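Local coordinates for protein superoxide dismutase [Fe] (Sulfolobus solfataricus, PDB 1WB7) that converts superoxide radicals to hydrogen peroxide and oxygen, using one iron ion in each subunit of a homotetramer, at residues I4-Y9 with R51-V56; H81-L86 with I163-I168; E125-L130 with L169-H174. The protein carries 1 engineered substitution. One frame throughout, in Å; residues are numbered along the deposited sequence.

Contacts 2 and 3 share strand 165-170 and converge on one iron ion. Their centres are 14 Å apart. Contact 2 supplies His-84, and contact 3 supplies Asp-170 and His-174; His-33 and a water also bind the metal. His-84 NE2 and Asp-170 OD2 come within 3.5 Å of each other at the iron. Contact 1 lies away from this site, its centre 24 Å from that of contact 2 and 33 Å from that of contact 3. It still touches contact 2, because the Tyr-9 ring packs on His-81, with Tyr-9 CD2 3.7 Å from His-81 CD2. All three contacts also meet the second subunit.

Contact 1: residues I4-Y9 with R51-V56; sequences IQFKKY and RLEKVV
Glu-53 and Lys-8 come from opposite directions and meet beside the backbone of Phe-6. The lysine chain is bent at chi2 (-61°) and again at chi4, which folds NZ back toward the helix. As modelled, Lys-8 NZ makes a salt bridge to Glu-53 OE2 at 2.8 Å. It also gives a hydrogen bond to Phe-6 O at 2.8 Å, tilted 28° out of the carbonyl plane. Phe-6 N donates to Glu-53 OE2 at 2.7 Å in the model, nearly straight at 170°. OE2 is placed too close to Gln-5, so the lengths of both its bonds and the straightness of the N-H bond are doubtful. The glutamate chain runs extended past the Phe-6 ring in the other direction, and Glu-53 CG lies 3.6 Å from Phe-6 CD1. These contacts tie the N-terminal segment to helix 27-57, the first long helix of the alpha-hairpin in the iron/manganese superoxide dismutase fold. Two apolar contacts flank them. Phe-6 CE1 lies 3.9 Å from Leu-52 CD2, and Ile-4 CD1 lies 3.9 Å from Val-56 CG1. With an alanine in place of Glu-53, the Phe-6 amide and the Lys-8 ammonium group would probably lose their shared acceptor, and a gap would open beside the ring. Tyr-113 of the second subunit meets the Phe-6 ring edge-to-face. Arg-118 of that subunit hydrogen-bonds to the carbonyl oxygens of Val-55 and Val-56.

Contact 2: residues H81-L86 with I163-I168; sequences HKLHAL and IPIILI. With FE (Fe (III) ion), chain C.
Ile-165 and Ile-168 both point toward helix 67-89 and touch Leu-83 and Leu-86, although residues three apart in a regular strand would face opposite sides. A classic beta bulge explains this: Ile-166 and Leu-167 together face Leu-138 on the next strand. The two leucines are one helical turn apart. Leu-83 crosses both isoleucines at about a right angle, and Leu-86 crosses Ile-165 likewise. Ile-165 CD1 rests against both leucines, 3.8 Å from Leu-83 CD2 and 3.7 Å from Leu-86 CD1. Ile-168 has CG1 anti to the backbone N (chi1 179°), which sends CD1 to the helix at Leu-83. There Ile-168 CD1 lies 3.7 Å from Leu-83 CD2 and 3.6 Å from Leu-83 O. The other branch, Ile-168 CG2, lies 3.8 Å from Leu-86 C. No hydrogen bond crosses the contact. Glu-162 of the second subunit accepts a bond from Ile-165 N. His-84 points away from the strand, and its NE2 binds the iron at 2.1 Å. Its ND1 donates a hydrogen bond to Gly-80 O. A helix of the alpha-hairpin domain packed on the sheet of the C-terminal domain, with the metal between them, is characteristic of iron/manganese superoxide dismutases.

Contact 3: residues E125-L130 with L169-H174; sequences ETANSL and LDEFEH. With FE (Fe (III) ion), chain C.
Ala-127, which meets Glu-171 across the contact, sits inside a turn where Ser-129 OG and N both grip Thr-126 O. Leu-130, which also meets Glu-171, follows the turn. Ser-129 OG donates to Thr-126 O at 2.7 Å. Ser-129 N reaches Thr-126 O at 3.2 Å, from the same face of the carbonyl. Here helix 116-128 packs on strand 165-170 in the C-terminal domain of the iron/manganese superoxide dismutase fold. Leu-169 and Glu-171 face the helix, while Asp-170, between them, serves the iron. Ala-127 CB lies 4.0 Å from Leu-169 CD2. Glu-171 has CG anti to its carbonyl carbon (chi1 -67°), which, with the extended chain beyond, brings the carboxylate to the helix backbone at Ala-127. Glu-171 OE1 is 2.6 Å from Ala-127 O, close enough that the acid group probably carries a proton, though the long, weak ion pair of OE1 with Arg-184 would work against that. Leu-130 comes from the opposite direction and sets CD2 3.6 Å from Glu-171 CD.

On the metal side, Asp-170 OD2 binds the iron at 1.9 Å. Its OD1 accepts from Phe-172 N at 2.9 Å, an Asx turn with an N-H...O angle of 171°. The N-H comes from above the carboxylate plane, which would restrain the turning of the carboxylate. His-174 NE2 is a further ligand. Its ND1 is bonded to Glu-173 of the fourth subunit. Phe-172 CB lies over one face of the His-174 ring, near its rim, 3.3 Å above the plane.

Contact 1: residues I4-Y9 with R51-V56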
loop_
_atom_site.group_PDB
_atom_site.type_symbol
_atom_site.label_atom_id
_atom_site.label_comp_id
_atom_site.label_asym_id
_atom_site.label_seq_id
_atom_site.Cartn_x
_atom_site.Cartn_y
_atom_site.Cartn_z
ATOM N N ILE A 4 -30.068 11.980 11.552
ATOM C CA ILE A 4 -28.591 12.139 11.441
ATOM C C ILE A 4 -28.078 11.513 10.150
ATOM O O ILE A 4 -28.583 10.484 9.702
ATOM C CB ILE A 4 -27.846 11.468 12.622
ATOM C CG1 ILE A 4 -27.881 9.948 12.471
ATOM C CG2 ILE A 4 -28.489 11.868 13.948
ATOM C CD1 ILE A 4 -27.081 9.216 13.527
ATOM N N GLN A 5 -27.068 12.137 9.555
ATOM C CA GLN A 5 -26.493 11.631 8.322
ATOM C C GLN A 5 -25.286 12.468 7.925
ATOM O O GLN A 5 -24.923 13.420 8.616
ATOM C CB GLN A 5 -27.526 11.667 7.187
ATOM C CG GLN A 5 -27.573 12.981 6.413
ATOM C CD GLN A 5 -28.679 13.912 6.868
ATOM O OE1 GLN A 5 -29.816 13.832 6.393
ATOM N NE2 GLN A 5 -28.353 14.799 7.801
ATOM N N PHE A 6 -24.675 12.095 6.805
ATOM C CA PHE A 6 -23.520 12.796 6.259
ATOM C C PHE A 6 -23.973 13.487 4.981
ATOM O O PHE A 6 -24.879 13.005 4.301
ATOM C CB PHE A 6 -22.398 11.812 5.909
ATOM C CG PHE A 6 -21.805 11.121 7.091
ATOM C CD1 PHE A 6 -21.910 9.742 7.232
ATOM C CD2 PHE A 6 -21.138 11.848 8.071
ATOM C CE1 PHE A 6 -21.359 9.094 8.336
ATOM C CE2 PHE A 6 -20.582 11.212 9.177
ATOM C CZ PHE A 6 -20.691 9.833 9.313
ATOM N N LYS A 7 -23.355 14.615 4.654
ATOM C CA LYS A 7 -23.711 15.321 3.437
ATOM C C LYS A 7 -23.089 14.550 2.274
ATOM O O LYS A 7 -21.982 14.017 2.386
ATOM C CB LYS A 7 -23.189 16.759 3.491
ATOM C CG LYS A 7 -23.575 17.621 2.290
ATOM C CD LYS A 7 -23.328 19.097 2.594
ATOM C CE LYS A 7 -23.462 19.970 1.357
ATOM N NZ LYS A 7 -24.766 19.791 0.678
ATOM N N LYS A 8 -23.804 14.469 1.161
ATOM C CA LYS A 8 -23.303 13.740 0.003
ATOM C C LYS A 8 -22.438 14.608 -0.892
ATOM O O LYS A 8 -22.501 15.833 -0.839
ATOM C CB LYS A 8 -24.473 13.165 -0.805
ATOM C CG LYS A 8 -25.382 12.238 -0.003
ATOM C CD LYS A 8 -24.617 11.027 0.532
ATOM C CE LYS A 8 -25.468 10.184 1.476
ATOM N NZ LYS A 8 -25.800 10.903 2.747
ATOM N N TYR A 9 -21.614 13.961 -1.708
ATOM C CA TYR A 9 -20.745 14.673 -2.626
ATOM C C TYR A 9 -21.450 14.950 -3.939
ATOM O O TYR A 9 -22.395 14.257 -4.311
ATOM C CB TYR A 9 -19.482 13.865 -2.907
ATOM C CG TYR A 9 -18.534 13.817 -1.742
ATOM C CD1 TYR A 9 -18.504 12.719 -0.891
ATOM C CD2 TYR A 9 -17.686 14.887 -1.473
ATOM C CE1 TYR A 9 -17.647 12.686 0.206
ATOM C CE2 TYR A 9 -16.827 14.865 -0.380
ATOM C CZ TYR A 9 -16.814 13.764 0.451
ATOM O OH TYR A 9 -15.975 13.740 1.535
ATOM N N ARG A 51 -24.121 3.810 3.564
ATOM C CA ARG A 51 -23.907 2.585 4.309
ATOM C C ARG A 51 -23.294 2.892 5.675
ATOM O O ARG A 51 -23.689 2.313 6.689
ATOM C CB ARG A 51 -23.007 1.648 3.506
ATOM C CG ARG A 51 -22.910 0.267 4.081
ATOM C CD ARG A 51 -22.358 -0.712 3.060
ATOM N NE ARG A 51 -22.015 -1.963 3.720
ATOM C CZ ARG A 51 -22.904 -2.800 4.233
ATOM N NH1 ARG A 51 -24.199 -2.524 4.151
ATOM N NH2 ARG A 51 -22.495 -3.901 4.849
ATOM N N LEU A 52 -22.335 3.812 5.711
ATOM C CA LEU A 52 -21.715 4.174 6.979
ATOM C C LEU A 52 -22.750 4.805 7.922
ATOM O O LEU A 52 -22.687 4.616 9.137
ATOM C CB LEU A 52 -20.551 5.142 6.750
ATOM C CG LEU A 52 -19.801 5.532 8.025
ATOM C CD1 LEU A 52 -19.327 4.290 8.749
ATOM C CD2 LEU A 52 -18.627 6.431 7.672
ATOM N N GLU A 53 -23.704 5.544 7.358
ATOM C CA GLU A 53 -24.745 6.162 8.173
ATOM C C GLU A 53 -25.533 5.062 8.878
ATOM O O GLU A 53 -25.876 5.182 10.052
ATOM C CB GLU A 53 -25.698 6.988 7.306
ATOM C CG GLU A 53 -25.062 8.159 6.584
ATOM C CD GLU A 53 -26.056 8.882 5.692
ATOM O OE1 GLU A 53 -27.021 8.231 5.229
ATOM O OE2 GLU A 53 -25.871 10.093 5.440
ATOM N N LYS A 54 -25.821 3.986 8.151
ATOM C CA LYS A 54 -26.564 2.872 8.723
ATOM C C LYS A 54 -25.772 2.201 9.846
ATOM O O LYS A 54 -26.352 1.722 10.820
ATOM C CB LYS A 54 -26.918 1.852 7.640
ATOM C CG LYS A 54 -28.028 2.303 6.688
ATOM C CD LYS A 54 -28.393 1.166 5.734
ATOM C CE LYS A 54 -29.528 1.535 4.784
ATOM N NZ LYS A 54 -29.119 2.524 3.741
ATOM N N VAL A 55 -24.449 2.161 9.712
ATOM C CA VAL A 55 -23.618 1.575 10.763
ATOM C C VAL A 55 -23.727 2.457 11.998
ATOM O O VAL A 55 -23.909 1.968 13.110
ATOM C CB VAL A 55 -22.124 1.500 10.359
ATOM C CG1 VAL A 55 -21.285 1.105 11.567
ATOM C CG2 VAL A 55 -21.929 0.489 9.243
ATOM N N VAL A 56 -23.612 3.767 11.789
ATOM C CA VAL A 56 -23.692 4.738 12.876
ATOM C C VAL A 56 -25.051 4.707 13.579
ATOM O O VAL A 56 -25.121 4.693 14.808
ATOM C CB VAL A 56 -23.433 6.168 12.353
ATOM C CG1 VAL A 56 -23.695 7.192 13.464
ATOM C CG2 VAL A 56 -21.999 6.282 11.843
HETATM O O HOH W 1 -28.620 9.547 3.785
#

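Contact 2: residues H81-L86 with I163-I168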
loop_
_atom_site.group_PDB
_atom_site.type_symbol
_atom_site.label_atom_id
_atom_site.label_comp_id
_atom_site.label_asym_id
_atom_site.label_seq_id
_atom_site.Cartn_x
_atom_site.Cartn_y
_atom_site.Cartn_z
ATOM N N HIS A 81 -12.816 11.229 -6.259
ATOM C CA HIS A 81 -13.603 12.406 -6.595
ATOM C C HIS A 81 -12.796 13.699 -6.456
ATOM O O HIS A 81 -12.687 14.484 -7.402
ATOM C CB HIS A 81 -14.838 12.476 -5.695
ATOM C CG HIS A 81 -15.470 13.831 -5.645
ATOM N ND1 HIS A 81 -15.902 14.494 -6.774
ATOM C CD2 HIS A 81 -15.725 14.658 -4.605
ATOM C CE1 HIS A 81 -16.392 15.671 -6.431
ATOM N NE2 HIS A 81 -16.297 15.796 -5.121
ATOM N N LYS A 82 -12.229 13.920 -5.276
ATOM C CA LYS A 82 -11.460 15.131 -5.022
ATOM C C LYS A 82 -10.311 15.348 -5.999
ATOM O O LYS A 82 -10.149 16.448 -6.529
ATOM C CB LYS A 82 -10.930 15.129 -3.584
ATOM C CG LYS A 82 -12.019 15.293 -2.538
ATOM C CD LYS A 82 -11.443 15.290 -1.125
ATOM C CE LYS A 82 -12.517 15.581 -0.075
ATOM N NZ LYS A 82 -13.070 16.978 -0.163
ATOM N N LEU A 83 -9.519 14.310 -6.248
ATOM C CA LEU A 83 -8.390 14.435 -7.160
ATOM C C LEU A 83 -8.807 14.730 -8.602
ATOM O O LEU A 83 -8.153 15.512 -9.289
ATOM C CB LEU A 83 -7.524 13.174 -7.102
ATOM C CG LEU A 83 -6.852 12.932 -5.746
ATOM C CD1 LEU A 83 -5.959 11.702 -5.830
ATOM C CD2 LEU A 83 -6.040 14.165 -5.347
ATOM N N HIS A 84 -9.889 14.116 -9.069
ATOM C CA HIS A 84 -10.334 14.395 -10.424
ATOM C C HIS A 84 -10.856 15.829 -10.505
ATOM O O HIS A 84 -10.632 16.525 -11.497
ATOM C CB HIS A 84 -11.409 13.396 -10.868
ATOM C CG HIS A 84 -10.851 12.069 -11.285
ATOM N ND1 HIS A 84 -10.498 11.093 -10.382
ATOM C CD2 HIS A 84 -10.547 11.576 -12.510
ATOM C CE1 HIS A 84 -10.000 10.054 -11.030
ATOM N NE2 HIS A 84 -10.017 10.321 -12.323
ATOM N N ALA A 85 -11.534 16.273 -9.450
ATOM C CA ALA A 85 -12.065 17.631 -9.411
ATOM C C ALA A 85 -10.907 18.623 -9.503
ATOM O O ALA A 85 -11.027 19.673 -10.127
ATOM C CB ALA A 85 -12.851 17.857 -8.120
ATOM N N LEU A 86 -9.789 18.295 -8.868
ATOM C CA LEU A 86 -8.622 19.162 -8.922
ATOM C C LEU A 86 -8.010 19.080 -10.312
ATOM O O LEU A 86 -7.575 20.081 -10.880
ATOM C CB LEU A 86 -7.582 18.731 -7.887
ATOM C CG LEU A 86 -7.894 18.975 -6.414
ATOM C CD1 LEU A 86 -6.741 18.464 -5.585
ATOM C CD2 LEU A 86 -8.123 20.471 -6.162
ATOM N N ILE A 163 -1.697 19.484 3.468
ATOM C CA ILE A 163 -1.250 20.529 2.553
ATOM C C ILE A 163 -1.928 20.515 1.183
ATOM O O ILE A 163 -2.355 19.469 0.692
ATOM C CB ILE A 163 0.291 20.525 2.383
ATOM C CG1 ILE A 163 0.774 19.178 1.860
ATOM C CG2 ILE A 163 0.951 20.838 3.719
ATOM C CD1 ILE A 163 2.272 19.108 1.734
ATOM N N PRO A 164 -2.033 21.696 0.550
ATOM C CA PRO A 164 -2.657 21.886 -0.762
ATOM C C PRO A 164 -1.882 21.413 -1.986
ATOM O O PRO A 164 -0.654 21.512 -2.053
ATOM C CB PRO A 164 -2.916 23.390 -0.795
ATOM C CG PRO A 164 -1.731 23.931 -0.067
ATOM C CD PRO A 164 -1.639 22.997 1.128
ATOM N N ILE A 165 -2.634 20.907 -2.955
ATOM C CA ILE A 165 -2.097 20.431 -4.221
ATOM C C ILE A 165 -2.168 21.612 -5.181
ATOM O O ILE A 165 -3.229 22.228 -5.353
ATOM C CB ILE A 165 -2.951 19.255 -4.762
ATOM C CG1 ILE A 165 -2.716 18.018 -3.885
ATOM C CG2 ILE A 165 -2.631 18.986 -6.231
ATOM C CD1 ILE A 165 -3.742 16.922 -4.071
ATOM N N ILE A 166 -1.037 21.938 -5.798
ATOM C CA ILE A 166 -0.971 23.063 -6.723
ATOM C C ILE A 166 -0.991 22.577 -8.156
ATOM O O ILE A 166 -1.634 23.170 -9.023
ATOM C CB ILE A 166 0.312 23.875 -6.486
ATOM C CG1 ILE A 166 0.346 24.345 -5.034
ATOM C CG2 ILE A 166 0.378 25.053 -7.449
ATOM C CD1 ILE A 166 -0.855 25.190 -4.644
ATOM N N LEU A 167 -0.280 21.483 -8.389
ATOM C CA LEU A 167 -0.185 20.867 -9.704
ATOM C C LEU A 167 -0.612 19.412 -9.537
ATOM O O LEU A 167 -0.197 18.750 -8.593
ATOM C CB LEU A 167 1.266 20.905 -10.189
ATOM C CG LEU A 167 1.658 21.535 -11.521
ATOM C CD1 LEU A 167 3.034 20.995 -11.911
ATOM C CD2 LEU A 167 0.639 21.217 -12.602
ATOM N N ILE A 168 -1.445 18.910 -10.439
ATOM C CA ILE A 168 -1.862 17.524 -10.336
ATOM C C ILE A 168 -1.976 16.864 -11.700
ATOM O O ILE A 168 -2.611 17.394 -12.615
ATOM C CB ILE A 168 -3.201 17.384 -9.560
ATOM C CG1 ILE A 168 -3.601 15.905 -9.497
ATOM C CG2 ILE A 168 -4.291 18.227 -10.210
ATOM C CD1 ILE A 168 -4.629 15.589 -8.416
HETATM FE FE FE C . -8.627 9.569 -13.752
HETATM O O HOH W 2 -7.558 8.374 -11.995
#

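Contact 3: residues E125-L130 with L169-H174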
loop_
_atom_site.group_PDB
_atom_site.type_symbol
_atom_site.label_atom_id
_atom_site.label_comp_id
_atom_site.label_asym_id
_atom_site.label_seq_id
_atom_site.Cartn_x
_atom_site.Cartn_y
_atom_site.Cartn_z
ATOM N N GLU A 125 10.340 13.474 -14.818
ATOM C CA GLU A 125 11.121 12.304 -14.438
ATOM C C GLU A 125 10.443 11.557 -13.295
ATOM O O GLU A 125 10.338 10.327 -13.312
ATOM C CB GLU A 125 12.518 12.750 -14.001
ATOM C CG GLU A 125 13.446 11.627 -13.590
ATOM C CD GLU A 125 14.712 12.147 -12.922
ATOM O OE1 GLU A 125 15.040 13.340 -13.105
ATOM O OE2 GLU A 125 15.381 11.360 -12.224
ATOM N N THR A 126 9.978 12.307 -12.302
ATOM C CA THR A 126 9.329 11.713 -11.146
ATOM C C THR A 126 7.986 11.104 -11.535
ATOM O O THR A 126 7.636 10.018 -11.076
ATOM C CB THR A 126 9.141 12.758 -10.029
ATOM O OG1 THR A 126 10.422 13.294 -9.669
ATOM C CG2 THR A 126 8.522 12.126 -8.799
ATOM N N ALA A 127 7.245 11.793 -12.396
ATOM C CA ALA A 127 5.954 11.286 -12.842
ATOM C C ALA A 127 6.122 9.960 -13.590
ATOM O O ALA A 127 5.352 9.027 -13.382
ATOM C CB ALA A 127 5.271 12.307 -13.742
ATOM N N ASN A 128 7.130 9.876 -14.453
ATOM C CA ASN A 128 7.353 8.656 -15.218
ATOM C C ASN A 128 7.888 7.499 -14.387
ATOM O O ASN A 128 7.787 6.349 -14.800
ATOM C CB ASN A 128 8.303 8.915 -16.393
ATOM C CG ASN A 128 7.675 9.778 -17.474
ATOM O OD1 ASN A 128 6.506 9.611 -17.813
ATOM N ND2 ASN A 128 8.456 10.695 -18.030
ATOM N N SER A 129 8.450 7.795 -13.220
ATOM C CA SER A 129 8.995 6.750 -12.360
ATOM C C SER A 129 7.901 6.032 -11.578
ATOM O O SER A 129 8.146 4.993 -10.965
ATOM C CB SER A 129 9.991 7.344 -11.361
ATOM O OG SER A 129 9.313 8.062 -10.337
ATOM N N LEU A 130 6.696 6.589 -11.592
ATOM C CA LEU A 130 5.583 5.995 -10.858
ATOM C C LEU A 130 5.301 4.560 -11.280
ATOM O O LEU A 130 4.947 4.301 -12.427
ATOM C CB LEU A 130 4.316 6.833 -11.035
ATOM C CG LEU A 130 3.018 6.199 -10.522
ATOM C CD1 LEU A 130 3.126 5.935 -9.027
ATOM C CD2 LEU A 130 1.846 7.114 -10.821
ATOM N N LEU A 169 -1.332 15.706 -11.830
ATOM C CA LEU A 169 -1.347 14.948 -13.079
ATOM C C LEU A 169 -1.905 13.545 -12.848
ATOM O O LEU A 169 -1.375 12.791 -12.031
ATOM C CB LEU A 169 0.073 14.844 -13.640
ATOM C CG LEU A 169 0.302 13.873 -14.802
ATOM C CD1 LEU A 169 -0.496 14.317 -16.022
ATOM C CD2 LEU A 169 1.794 13.826 -15.130
ATOM N N ASP A 170 -2.969 13.197 -13.564
ATOM C CA ASP A 170 -3.579 11.875 -13.437
ATOM C C ASP A 170 -2.752 10.843 -14.209
ATOM O O ASP A 170 -2.505 10.999 -15.408
ATOM C CB ASP A 170 -5.005 11.889 -13.993
ATOM C CG ASP A 170 -5.747 10.585 -13.734
ATOM O OD1 ASP A 170 -5.124 9.620 -13.238
ATOM O OD2 ASP A 170 -6.958 10.521 -14.028
ATOM N N GLU A 171 -2.335 9.782 -13.527
ATOM C CA GLU A 171 -1.549 8.757 -14.185
ATOM C C GLU A 171 -2.207 7.383 -14.238
ATOM O O GLU A 171 -1.530 6.375 -14.410
ATOM C CB GLU A 171 -0.159 8.657 -13.548
ATOM C CG GLU A 171 0.693 9.898 -13.779
ATOM C CD GLU A 171 2.134 9.706 -13.355
ATOM O OE1 GLU A 171 2.847 8.905 -14.000
ATOM O OE2 GLU A 171 2.550 10.351 -12.374
ATOM N N PHE A 172 -3.526 7.336 -14.070
ATOM C CA PHE A 172 -4.233 6.068 -14.196
ATOM C C PHE A 172 -4.253 5.876 -15.704
ATOM O O PHE A 172 -4.208 6.850 -16.450
ATOM C CB PHE A 172 -5.668 6.161 -13.670
ATOM C CG PHE A 172 -5.827 5.663 -12.261
ATOM C CD1 PHE A 172 -5.219 6.329 -11.198
ATOM C CD2 PHE A 172 -6.568 4.512 -11.998
ATOM C CE1 PHE A 172 -5.347 5.852 -9.886
ATOM C CE2 PHE A 172 -6.700 4.027 -10.695
ATOM C CZ PHE A 172 -6.090 4.698 -9.636
ATOM N N GLU A 173 -4.323 4.637 -16.162
ATOM C CA GLU A 173 -4.303 4.383 -17.596
ATOM C C GLU A 173 -5.474 4.971 -18.377
ATOM O O GLU A 173 -5.313 5.327 -19.545
ATOM C CB GLU A 173 -4.181 2.880 -17.839
ATOM C CG GLU A 173 -2.899 2.314 -17.251
ATOM C CD GLU A 173 -2.788 0.814 -17.401
ATOM O OE1 GLU A 173 -3.736 0.108 -16.995
ATOM O OE2 GLU A 173 -1.742 0.346 -17.913
ATOM N N HIS A 174 -6.638 5.094 -17.741
ATOM C CA HIS A 174 -7.816 5.642 -18.418
ATOM C C HIS A 174 -7.667 7.120 -18.757
ATOM O O HIS A 174 -8.482 7.688 -19.469
ATOM C CB HIS A 174 -9.078 5.450 -17.564
ATOM C CG HIS A 174 -9.051 6.185 -16.262
ATOM N ND1 HIS A 174 -9.022 5.542 -15.044
ATOM C CD2 HIS A 174 -9.051 7.511 -15.986
ATOM C CE1 HIS A 174 -9.006 6.439 -14.073
ATOM N NE2 HIS A 174 -9.023 7.642 -14.618
HETATM FE FE FE C . -8.627 9.569 -13.752
HETATM O O HOH W 2 -7.558 8.374 -11.995
#